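Local coordinates for tengpin (Thermoanaerobacter tengcongensis, PDB 2VH4), which belongs to the serpin family and probably inhibits serine-type endopeptidases, at residues I103-N108 and A126-A131. Residues are numbered along the deposited sequence; the frame is centred on the assembly and turned at random.
Sequences IWFKEN and ADIFKA
Trp104 and Phe129 run alongside each other on one face of a parallel strand pair, their ring planes inclined at 34°. Phe129 CD1 sits over the centre of the indole six-membered ring, 3.4 Å from Trp104 CE2, and Phe129 CB adds a CH-pi contact over the same ring. Bridged directly across the pair, the two leave the same face, and with CG anti to the carbonyl carbon in both (chi1 -54° and -58°) the rings lean the same way. On the other face, the Phe105 ring takes Lys130 CA over one side, 4.0 Å from its centroid, while Ile128 CG2 meets its edge in plane, 3.9 Å from Phe105 CE2. The extended Lys130 chain runs on past Phe105 CE1, and its CE reaches Glu107 CA at 3.7 Å. Strand 127-131 pairs here with the end of strand 95-106, at the margin of the large central sheet of the serpin fold (sheet A), and helix 114-124 forms most of the connection between the two strands. Five backbone hydrogen bonds zip the pair: Phe129 N gives to Ile103 O at 2.8 Å and Phe105 N to Phe129 O at 2.9 Å, and Glu107 N closes the row on Ala131 O. Strand 164-177 bonds the other edge of strand 95-106. Helix 135-148 packs on Trp104 through Asp140 and Ile141, and Ser102 OG holds the indole NE1; an alanine here would probably leave Phe129 without its aromatic neighbour, Ser102 OG without its indole partner, and a gap beneath that helix. Leu117 of helix 114-124 touches Phe105.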
# COMPACT_ATOMS: atom_id res chain seq x y z
N ILE A 103 3.70 -15.75 5.82
CA ILE A 103 2.64 -16.69 5.47
C ILE A 103 2.25 -17.44 6.73
O ILE A 103 3.12 -17.97 7.44
CB ILE A 103 3.09 -17.71 4.39
CG1 ILE A 103 3.75 -17.02 3.18
CG2 ILE A 103 1.94 -18.64 3.99
CD1 ILE A 103 2.80 -16.23 2.29
N TRP A 104 0.95 -17.46 7.02
CA TRP A 104 0.41 -18.26 8.13
C TRP A 104 -0.56 -19.26 7.53
O TRP A 104 -1.43 -18.87 6.75
CB TRP A 104 -0.31 -17.36 9.13
CG TRP A 104 0.52 -16.21 9.66
CD1 TRP A 104 0.93 -15.11 8.97
CD2 TRP A 104 1.00 -16.05 11.00
NE1 TRP A 104 1.65 -14.28 9.79
CE2 TRP A 104 1.71 -14.83 11.04
CE3 TRP A 104 0.91 -16.82 12.17
CZ2 TRP A 104 2.33 -14.36 12.20
CZ3 TRP A 104 1.53 -16.35 13.33
CH2 TRP A 104 2.23 -15.13 13.33
N PHE A 105 -0.41 -20.54 7.87
CA PHE A 105 -1.33 -21.56 7.34
C PHE A 105 -1.84 -22.55 8.39
O PHE A 105 -1.19 -22.79 9.41
CB PHE A 105 -0.72 -22.29 6.12
CG PHE A 105 0.45 -23.16 6.45
CD1 PHE A 105 0.27 -24.50 6.79
CD2 PHE A 105 1.74 -22.65 6.40
CE1 PHE A 105 1.36 -25.31 7.08
CE2 PHE A 105 2.84 -23.46 6.69
CZ PHE A 105 2.64 -24.79 7.03
N LYS A 106 -3.02 -23.11 8.12
CA LYS A 106 -3.67 -24.03 9.05
C LYS A 106 -2.99 -25.40 9.07
O LYS A 106 -2.71 -26.00 8.03
CB LYS A 106 -5.15 -24.18 8.69
CG LYS A 106 -6.03 -24.61 9.85
CD LYS A 106 -7.50 -24.43 9.52
CE LYS A 106 -8.39 -24.74 10.71
NZ LYS A 106 -9.83 -24.51 10.41
N GLU A 107 -2.72 -25.89 10.28
CA GLU A 107 -2.10 -27.19 10.49
C GLU A 107 -3.05 -28.36 10.18
O GLU A 107 -2.61 -29.48 9.98
CB GLU A 107 -1.56 -27.31 11.93
CG GLU A 107 -2.63 -27.23 13.04
CD GLU A 107 -2.06 -26.98 14.44
OE1 GLU A 107 -0.86 -26.66 14.58
OE2 GLU A 107 -2.84 -27.09 15.41
N ASN A 108 -4.35 -28.07 10.12
CA ASN A 108 -5.38 -29.12 10.03
C ASN A 108 -5.81 -29.50 8.61
O ASN A 108 -5.30 -30.47 8.04
CB ASN A 108 -6.61 -28.75 10.86
CG ASN A 108 -6.29 -28.56 12.33
OD1 ASN A 108 -5.86 -29.50 13.01
ND2 ASN A 108 -6.50 -27.35 12.83
N ALA A 126 9.98 -14.39 3.42
CA ALA A 126 8.84 -14.50 4.32
C ALA A 126 9.10 -15.37 5.54
O ALA A 126 9.77 -16.40 5.45
CB ALA A 126 7.63 -15.03 3.57
N ASP A 127 8.57 -14.93 6.68
CA ASP A 127 8.41 -15.78 7.85
C ASP A 127 7.27 -16.76 7.57
O ASP A 127 6.18 -16.35 7.17
CB ASP A 127 8.06 -14.95 9.08
CG ASP A 127 9.15 -13.97 9.46
OD1 ASP A 127 10.35 -14.30 9.32
OD2 ASP A 127 8.80 -12.87 9.93
N ILE A 128 7.53 -18.05 7.75
CA ILE A 128 6.50 -19.06 7.50
C ILE A 128 6.06 -19.69 8.81
O ILE A 128 6.87 -20.24 9.56
CB ILE A 128 6.99 -20.13 6.48
CG1 ILE A 128 7.05 -19.51 5.09
CG2 ILE A 128 6.07 -21.36 6.49
CD1 ILE A 128 8.04 -20.16 4.16
N PHE A 129 4.76 -19.59 9.07
CA PHE A 129 4.19 -20.12 10.30
C PHE A 129 3.09 -21.15 10.03
O PHE A 129 2.11 -20.85 9.34
CB PHE A 129 3.63 -19.00 11.17
CG PHE A 129 4.64 -17.96 11.56
CD1 PHE A 129 4.58 -16.68 11.02
CD2 PHE A 129 5.65 -18.25 12.48
CE1 PHE A 129 5.50 -15.70 11.38
CE2 PHE A 129 6.59 -17.28 12.84
CZ PHE A 129 6.51 -16.00 12.29
N LYS A 130 3.28 -22.35 10.56
CA LYS A 130 2.23 -23.37 10.65
C LYS A 130 1.47 -23.10 11.94
O LYS A 130 2.07 -23.00 13.01
CB LYS A 130 2.86 -24.76 10.67
CG LYS A 130 1.86 -25.91 10.63
CD LYS A 130 2.46 -27.14 9.95
CE LYS A 130 1.39 -28.18 9.64
NZ LYS A 130 1.76 -29.08 8.51
N ALA A 131 0.14 -22.98 11.85
CA ALA A 131 -0.66 -22.55 13.00
C ALA A 131 -1.99 -23.30 13.17
O ALA A 131 -2.48 -23.94 12.24
CB ALA A 131 -0.90 -21.05 12.94